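Beta-galactosidase (Bacillus circulans subsp. alkalophilus, PDB 3TTY) hydrolyses beta-galactosides to release terminal galactose, as a trimeric TIM-barrel glycoside hydrolase that also carries a zinc ion. Local coordinates at residues I419-Y423 against V424-H428; D432-K436 against Q437-T441; D592-Q595 against G596-A599. All coordinates share one frame; numbering follows the deposited sequence.

Interaction 1 (I419-Y423 against V424-H428)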
loop_
_atom_site.group_PDB
_atom_site.type_symbol
_atom_site.label_atom_id
_atom_site.label_comp_id
_atom_site.label_asym_id
_atom_site.label_seq_id
_atom_site.Cartn_x
_atom_site.Cartn_y
_atom_site.Cartn_z
ATOM N N ILE A 419 -5.852 -1.645 -16.669
ATOM C CA ILE A 419 -5.387 -2.420 -15.526
ATOM C C ILE A 419 -6.386 -3.498 -15.104
ATOM O O ILE A 419 -6.098 -4.301 -14.225
ATOM C CB ILE A 419 -5.015 -1.524 -14.335
ATOM C CG1 ILE A 419 -6.221 -0.706 -13.879
ATOM C CG2 ILE A 419 -3.858 -0.607 -14.716
ATOM C CD1 ILE A 419 -6.000 0.014 -12.548
ATOM N N ALA A 420 -7.554 -3.531 -15.738
ATOM C CA ALA A 420 -8.523 -4.602 -15.471
ATOM C C ALA A 420 -8.325 -5.796 -16.399
ATOM O O ALA A 420 -9.029 -6.795 -16.289
ATOM C CB ALA A 420 -9.953 -4.093 -15.561
ATOM N N LEU A 421 -7.362 -5.698 -17.310
ATOM C CA LEU A 421 -7.011 -6.843 -18.151
ATOM C C LEU A 421 -6.035 -7.735 -17.417
ATOM O O LEU A 421 -4.939 -7.314 -17.041
ATOM C CB LEU A 421 -6.429 -6.411 -19.506
ATOM C CG LEU A 421 -5.979 -7.541 -20.443
ATOM C CD1 LEU A 421 -7.134 -8.479 -20.794
ATOM C CD2 LEU A 421 -5.295 -6.994 -21.713
ATOM N N ASN A 422 -6.453 -8.969 -17.190
ATOM C CA ASN A 422 -5.601 -9.954 -16.552
ATOM C C ASN A 422 -5.498 -11.160 -17.471
ATOM O O ASN A 422 -6.493 -11.859 -17.707
ATOM C CB ASN A 422 -6.187 -10.335 -15.188
ATOM C CG ASN A 422 -5.367 -11.382 -14.464
ATOM O OD1 ASN A 422 -5.128 -12.475 -14.982
ATOM N ND2 ASN A 422 -4.933 -11.054 -13.250
ATOM N N TYR A 423 -4.305 -11.379 -18.016
ATOM C CA TYR A 423 -4.087 -12.418 -19.029
ATOM C C TYR A 423 -4.548 -13.788 -18.568
ATOM O O TYR A 423 -5.362 -14.440 -19.238
ATOM C CB TYR A 423 -2.615 -12.473 -19.433
ATOM C CG TYR A 423 -2.243 -13.546 -20.443
ATOM C CD1 TYR A 423 -2.976 -13.728 -21.605
ATOM C CD2 TYR A 423 -1.115 -14.338 -20.250
ATOM C CE1 TYR A 423 -2.613 -14.693 -22.544
ATOM C CE2 TYR A 423 -0.737 -15.292 -21.174
ATOM C CZ TYR A 423 -1.491 -15.466 -22.319
ATOM O OH TYR A 423 -1.127 -16.433 -23.222
ATOM N N VAL A 424 -4.026 -14.227 -17.429
ATOM C CA VAL A 424 -4.362 -15.548 -16.920
ATOM C C VAL A 424 -5.865 -15.689 -16.663
ATOM O O VAL A 424 -6.455 -16.735 -16.979
ATOM C CB VAL A 424 -3.527 -15.927 -15.664
ATOM C CG1 VAL A 424 -4.034 -17.207 -15.055
ATOM C CG2 VAL A 424 -2.046 -16.057 -16.031
ATOM N N ASN A 425 -6.492 -14.645 -16.123
ATOM C CA ASN A 425 -7.939 -14.690 -15.893
ATOM C C ASN A 425 -8.702 -14.978 -17.193
ATOM O O ASN A 425 -9.613 -15.811 -17.219
ATOM C CB ASN A 425 -8.465 -13.395 -15.250
ATOM C CG ASN A 425 -8.208 -13.332 -13.740
ATOM O OD1 ASN A 425 -8.426 -12.294 -13.107
ATOM N ND2 ASN A 425 -7.736 -14.435 -13.163
ATOM N N GLU A 426 -8.331 -14.280 -18.266
ATOM C CA GLU A 426 -8.952 -14.496 -19.572
ATOM C C GLU A 426 -8.700 -15.906 -20.079
ATOM O O GLU A 426 -9.624 -16.561 -20.540
ATOM C CB GLU A 426 -8.475 -13.466 -20.597
ATOM C CG GLU A 426 -8.775 -12.041 -20.201
ATOM C CD GLU A 426 -10.269 -11.780 -20.035
ATOM O OE1 GLU A 426 -11.049 -12.030 -20.986
ATOM O OE2 GLU A 426 -10.665 -11.323 -18.942
ATOM N N VAL A 427 -7.462 -16.384 -19.987
ATOM C CA VAL A 427 -7.181 -17.744 -20.439
ATOM C C VAL A 427 -8.068 -18.731 -19.669
ATOM O O VAL A 427 -8.646 -19.647 -20.253
ATOM C CB VAL A 427 -5.681 -18.130 -20.301
ATOM C CG1 VAL A 427 -5.490 -19.622 -20.552
ATOM C CG2 VAL A 427 -4.816 -17.336 -21.278
ATOM N N HIS A 428 -8.191 -18.517 -18.360
ATOM C CA HIS A 428 -9.022 -19.365 -17.514
ATOM C C HIS A 428 -10.524 -19.302 -17.842
ATOM O O HIS A 428 -11.225 -20.304 -17.717
ATOM C CB HIS A 428 -8.781 -19.057 -16.026
ATOM C CG HIS A 428 -9.632 -19.866 -15.095
ATOM N ND1 HIS A 428 -10.579 -19.302 -14.267
ATOM C CD2 HIS A 428 -9.686 -21.205 -14.870
ATOM C CE1 HIS A 428 -11.180 -20.252 -13.575
ATOM N NE2 HIS A 428 -10.654 -21.415 -13.924
HETATM O O HOH W 1 -9.197 -10.065 -17.300
#

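Interaction 2 (D432-K436 against Q437-T441)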
loop_
_atom_site.group_PDB
_atom_site.type_symbol
_atom_site.label_atom_id
_atom_site.label_comp_id
_atom_site.label_asym_id
_atom_site.label_seq_id
_atom_site.Cartn_x
_atom_site.Cartn_y
_atom_site.Cartn_z
ATOM N N ASP A 432 -12.266 -22.775 -18.148
ATOM C CA ASP A 432 -13.403 -23.047 -17.274
ATOM C C ASP A 432 -14.585 -23.544 -18.097
ATOM O O ASP A 432 -15.155 -24.596 -17.813
ATOM C CB ASP A 432 -13.791 -21.759 -16.551
ATOM C CG ASP A 432 -14.607 -21.999 -15.292
ATOM O OD1 ASP A 432 -14.329 -22.976 -14.563
ATOM O OD2 ASP A 432 -15.523 -21.186 -15.018
ATOM N N ALA A 433 -14.936 -22.787 -19.130
ATOM C CA ALA A 433 -16.063 -23.116 -19.990
ATOM C C ALA A 433 -15.956 -24.534 -20.538
ATOM O O ALA A 433 -16.963 -25.229 -20.672
ATOM C CB ALA A 433 -16.179 -22.100 -21.138
ATOM N N LEU A 434 -14.741 -24.962 -20.862
ATOM C CA LEU A 434 -14.536 -26.328 -21.331
ATOM C C LEU A 434 -14.676 -27.291 -20.152
ATOM O O LEU A 434 -15.384 -28.294 -20.237
ATOM C CB LEU A 434 -13.170 -26.471 -22.000
ATOM C CG LEU A 434 -13.025 -25.783 -23.373
ATOM C CD1 LEU A 434 -11.595 -25.342 -23.628
ATOM C CD2 LEU A 434 -13.486 -26.705 -24.489
ATOM N N TYR A 435 -14.001 -26.958 -19.054
ATOM C CA TYR A 435 -14.032 -27.738 -17.824
ATOM C C TYR A 435 -15.469 -28.089 -17.449
ATOM O O TYR A 435 -15.772 -29.242 -17.172
ATOM C CB TYR A 435 -13.340 -26.939 -16.714
ATOM C CG TYR A 435 -13.424 -27.465 -15.299
ATOM C CD1 TYR A 435 -12.400 -28.236 -14.762
ATOM C CD2 TYR A 435 -14.487 -27.124 -14.471
ATOM C CE1 TYR A 435 -12.451 -28.698 -13.449
ATOM C CE2 TYR A 435 -14.559 -27.583 -13.156
ATOM C CZ TYR A 435 -13.530 -28.368 -12.653
ATOM O OH TYR A 435 -13.577 -28.819 -11.355
ATOM N N LYS A 436 -16.352 -27.097 -17.468
ATOM C CA LYS A 436 -17.735 -27.293 -17.041
ATOM C C LYS A 436 -18.525 -28.262 -17.911
ATOM O O LYS A 436 -19.603 -28.708 -17.523
ATOM C CB LYS A 436 -18.467 -25.960 -16.984
ATOM C CG LYS A 436 -18.061 -25.085 -15.824
ATOM C CD LYS A 436 -18.692 -23.703 -15.962
ATOM C CE LYS A 436 -18.317 -22.815 -14.784
ATOM N NZ LYS A 436 -18.679 -21.381 -15.024
ATOM N N GLN A 437 -17.993 -28.582 -19.084
ATOM C CA GLN A 437 -18.692 -29.457 -20.005
ATOM C C GLN A 437 -17.940 -30.765 -20.170
ATOM O O GLN A 437 -18.316 -31.602 -20.984
ATOM C CB GLN A 437 -18.921 -28.767 -21.361
ATOM C CG GLN A 437 -19.707 -27.462 -21.228
ATOM C CD GLN A 437 -19.886 -26.728 -22.551
ATOM O OE1 GLN A 437 -19.835 -27.334 -23.621
ATOM N NE2 GLN A 437 -20.101 -25.418 -22.480
ATOM N N ASN A 438 -16.889 -30.941 -19.373
ATOM C CA ASN A 438 -16.089 -32.156 -19.430
ATOM C C ASN A 438 -15.529 -32.389 -20.840
ATOM O O ASN A 438 -15.416 -33.527 -21.304
ATOM C CB ASN A 438 -16.897 -33.373 -18.948
ATOM C CG ASN A 438 -17.455 -33.191 -17.535
ATOM O OD1 ASN A 438 -16.795 -32.631 -16.654
ATOM N ND2 ASN A 438 -18.677 -33.659 -17.318
ATOM N N ILE A 439 -15.190 -31.301 -21.521
ATOM C CA ILE A 439 -14.537 -31.410 -22.818
ATOM C C ILE A 439 -13.062 -31.570 -22.538
ATOM O O ILE A 439 -12.449 -30.700 -21.925
ATOM C CB ILE A 439 -14.735 -30.147 -23.694
ATOM C CG1 ILE A 439 -16.220 -29.779 -23.834
ATOM C CG2 ILE A 439 -14.096 -30.346 -25.062
ATOM C CD1 ILE A 439 -16.960 -30.612 -24.853
ATOM N N GLN A 440 -12.495 -32.688 -22.969
ATOM C CA GLN A 440 -11.087 -32.959 -22.737
ATOM C C GLN A 440 -10.245 -31.909 -23.453
ATOM O O GLN A 440 -10.412 -31.678 -24.651
ATOM C CB GLN A 440 -10.737 -34.353 -23.239
ATOM C CG GLN A 440 -9.288 -34.745 -23.011
ATOM C CD GLN A 440 -8.958 -34.972 -21.539
ATOM O OE1 GLN A 440 -9.857 -35.080 -20.687
ATOM N NE2 GLN A 440 -7.660 -35.038 -21.233
ATOM N N THR A 441 -9.344 -31.269 -22.717
ATOM C CA THR A 441 -8.586 -30.151 -23.258
ATOM C C THR A 441 -7.125 -30.187 -22.811
ATOM O O THR A 441 -6.812 -30.621 -21.698
ATOM C CB THR A 441 -9.192 -28.820 -22.794
ATOM O OG1 THR A 441 -9.130 -28.769 -21.370
ATOM C CG2 THR A 441 -10.640 -28.717 -23.190
HETATM O O HOH W 2 -19.580 -24.128 -20.002
#

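Interaction 3 (D592-Q595 against G596-A599)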
loop_
_atom_site.group_PDB
_atom_site.type_symbol
_atom_site.label_atom_id
_atom_site.label_comp_id
_atom_site.label_asym_id
_atom_site.label_seq_id
_atom_site.Cartn_x
_atom_site.Cartn_y
_atom_site.Cartn_z
ATOM N N ASP A 592 -22.071 -17.599 -19.413
ATOM C CA ASP A 592 -23.141 -18.222 -20.183
ATOM C C ASP A 592 -22.809 -18.154 -21.674
ATOM O O ASP A 592 -23.002 -19.132 -22.404
ATOM C CB ASP A 592 -24.502 -17.567 -19.896
ATOM C CG ASP A 592 -24.959 -17.755 -18.448
ATOM O OD1 ASP A 592 -24.566 -18.760 -17.794
ATOM O OD2 ASP A 592 -25.716 -16.883 -17.965
ATOM N N PHE A 593 -22.302 -17.008 -22.126
ATOM C CA PHE A 593 -21.893 -16.887 -23.523
ATOM C C PHE A 593 -20.830 -17.921 -23.869
ATOM O O PHE A 593 -20.973 -18.663 -24.841
ATOM C CB PHE A 593 -21.370 -15.488 -23.856
ATOM C CG PHE A 593 -20.870 -15.363 -25.273
ATOM C CD1 PHE A 593 -21.740 -15.028 -26.302
ATOM C CD2 PHE A 593 -19.540 -15.617 -25.578
ATOM C CE1 PHE A 593 -21.288 -14.917 -27.600
ATOM C CE2 PHE A 593 -19.083 -15.511 -26.874
ATOM C CZ PHE A 593 -19.964 -15.161 -27.888
ATOM N N LEU A 594 -19.767 -17.971 -23.069
ATOM C CA LEU A 594 -18.688 -18.926 -23.310
ATOM C C LEU A 594 -19.160 -20.376 -23.248
ATOM O O LEU A 594 -18.643 -21.228 -23.969
ATOM C CB LEU A 594 -17.502 -18.681 -22.374
ATOM C CG LEU A 594 -16.716 -17.391 -22.661
ATOM C CD1 LEU A 594 -15.621 -17.191 -21.623
ATOM C CD2 LEU A 594 -16.132 -17.386 -24.077
ATOM N N GLN A 595 -20.145 -20.655 -22.398
ATOM C CA GLN A 595 -20.761 -21.974 -22.399
ATOM C C GLN A 595 -21.301 -22.301 -23.791
ATOM O O GLN A 595 -20.967 -23.335 -24.366
ATOM C CB GLN A 595 -21.897 -22.058 -21.376
ATOM C CG GLN A 595 -22.832 -23.232 -21.633
ATOM C CD GLN A 595 -23.856 -23.450 -20.528
ATOM O OE1 GLN A 595 -24.140 -24.590 -20.159
ATOM N NE2 GLN A 595 -24.426 -22.362 -20.006
ATOM N N GLY A 596 -22.134 -21.407 -24.321
ATOM C CA GLY A 596 -22.733 -21.580 -25.634
ATOM C C GLY A 596 -21.722 -21.670 -26.761
ATOM O O GLY A 596 -21.793 -22.577 -27.599
ATOM N N LEU A 597 -20.774 -20.736 -26.770
ATOM C CA LEU A 597 -19.724 -20.691 -27.783
ATOM C C LEU A 597 -18.954 -22.004 -27.851
ATOM O O LEU A 597 -18.822 -22.618 -28.915
ATOM C CB LEU A 597 -18.762 -19.531 -27.503
ATOM C CG LEU A 597 -17.675 -19.330 -28.566
ATOM C CD1 LEU A 597 -18.325 -19.062 -29.914
ATOM C CD2 LEU A 597 -16.701 -18.208 -28.200
ATOM N N ILE A 598 -18.456 -22.434 -26.700
ATOM C CA ILE A 598 -17.721 -23.684 -26.583
ATOM C C ILE A 598 -18.529 -24.879 -27.062
ATOM O O ILE A 598 -18.029 -25.735 -27.791
ATOM C CB ILE A 598 -17.336 -23.916 -25.125
ATOM C CG1 ILE A 598 -16.321 -22.855 -24.703
ATOM C CG2 ILE A 598 -16.780 -25.307 -24.936
ATOM C CD1 ILE A 598 -15.080 -22.821 -25.564
ATOM N N ALA A 599 -19.780 -24.943 -26.624
ATOM C CA ALA A 599 -20.688 -25.997 -27.047
ATOM C C ALA A 599 -20.848 -26.013 -28.573
ATOM O O ALA A 599 -20.834 -27.078 -29.204
ATOM C CB ALA A 599 -22.043 -25.822 -26.362
#

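Interaction 1 (I419-Y423 against V424-H428)
Asn422 leans over the first turn of helix 423-435 and lays its carboxamide against that of Asn425. Followed outward, its CB comes first, 3.6 Å from Asn425 OD1. The side chain leaves the main chain with CG anti to the backbone N (chi1 179°), which carries the flat group over the start of the helix. CG then lies 3.5 Å from Asn425 CG, and the two amides stack with their planes 15° apart. At the tip the branches divide the work. ND2 stays with the stacked neighbour, 3.7 Å from Asn425 OD1, whereas OD1 accepts a hydrogen bond from Asn425 N at 2.8 Å. That bond is nearly straight at the hydrogen (165°), with the donor tilted off the carbonyl plane; Val424 N is also close to OD1 but points badly for a bond. The bond and the stack together fix the rotation of the Asn422 amide.

The backbone carries on from there: Asn422 O receives Glu426 N at 3.1 Å, and Tyr423 O receives Val427 N. On another side of the turn, Val427 CG2 sits over one face of the Tyr423 ring, 4.1 Å from its centroid, a CH-pi contact, while Tyr423 OH is held by Asp404 N. Glu426 CG meets Leu421 CD1 at 4.0 Å, and the bend at chi2 turns the carboxylate toward a water; OE2 accepts its hydrogen bond, and the water accepts one from Asn422 N. Lys429 pairs with that carboxylate and Ser588 bonds its OE1. Just upstream, Ile419 and Ala420 pack on Pro317 and Tyr318 of a second subunit. An asparagine side chain accepting from the backbone N three residues on is the classic N-cap of an alpha helix, here opening helix 423-435 in the trimerisation domain.

Interaction 2 (D432-K436 against Q437-T441)
Leu434 meets Thr441 and Ile439 with its two methyl branches as the chain leaves helix 423-435. CD1 rests 3.5 Å from Thr441 CG2, and CD2 lies 3.7 Å from Ile439 CG2. Leu434 CG stands opposite its own carbonyl carbon (chi1 -71°), which sends both branches toward the departing chain. Val399 of strand 399-402 touches all three side chains, and Ile598 of helix 591-604 packs on Leu434. With an alanine here, both CD1 and CD2 are gone, and the methyl groups of Ile439 and Thr441 would probably be left facing a gap beside Val399.

Behind this apolar layer, Leu434 O is gripped by two amides arriving from opposite faces of its carbonyl plane: Gln437 N at 2.9 Å and Ile439 N at 3.3 Å. Asn438 N bonds Tyr435 O at 3.0 Å, closing a type I turn. Further out, Gln437 runs extended beyond CG, and its NE2 shares a water with Ala433 O, besides donating to Gln595 O. Asn438, whose ND2 bonds Leu611 O and Thr613 OG1 while OD1 accepts from Val619 N, ties the turn to the segment that follows helix 591-604. Lys436 NZ makes a salt bridge to Asp432 OD2, 3.2 Å away, with a weak hydrogen bond. With Asn438 at positive phi (57°) as C-prime residue, Ile439 N to Leu434 O and Asn438 N to Tyr435 O make up a Schellman motif, which ends the helix before strand 441-444.

Interaction 3 (D592-Q595 against G596-A599)
Phe593 and Leu597 stand one turn apart on helix 591-604, an alpha helix of the trimerisation domain that packs against helix 423-435. The backbone ladder here is regular, each amide bonding the carbonyl four residues back. Leu597 N to Phe593 O is the shortest rung, 2.8 Å and almost straight at 173°. Gly596 N to Asp592 O (3.1 Å) and Ala599 N to Gln595 O (3.0 Å) complete the turn together with Ile598 N to Leu594 O.

On the apolar side, the Phe593 ring is brought forward along the helix because its CG lies opposite the backbone N (chi1 177°). Its CE2 meets Leu597 CD2 at 3.8 Å, the methyl coming in obliquely to the ring. That same methyl also reaches Leu594 CD2, at 4.2 Å, so one branch of Leu597 joins the two side chains of the preceding turn. Beyond the segments, Leu537 covers Phe593 and Trp534 lies on Leu597. Leu594 and Ile598 belong to the face turned to helix 423-435, where Leu594 packs on Lys429 and Tyr430, and Ile598 on Ala433.

Besides bonding Gln595 O through its backbone, Ala599 closes over that oxygen with its only side-chain carbon: CB lies 3.4 Å from Gln595 O.

Interactions 1 and 2 sit at opposite ends of helix 423-435, its N-cap and its Schellman end, with centres about 18 Å apart. Interaction 3 lies on the adjacent helix 591-604, its centre about 11 Å from that of interaction 2. These two touch directly: Gln437 NE2 is 2.9 Å from Gln595 O, probably a hydrogen bond, and Leu434 CD2 is 3.6 Å from Ile598 CG2. Interactions 1 and 3 stay about 6 Å apart at their nearest atoms. None of their residues lines the galactose pocket. Just before the N-cap of interaction 1, Ile419 and Ala420 meet a second subunit, at Pro317 and Tyr318, two and three residues past a pocket residue, Trp315, in the sequence.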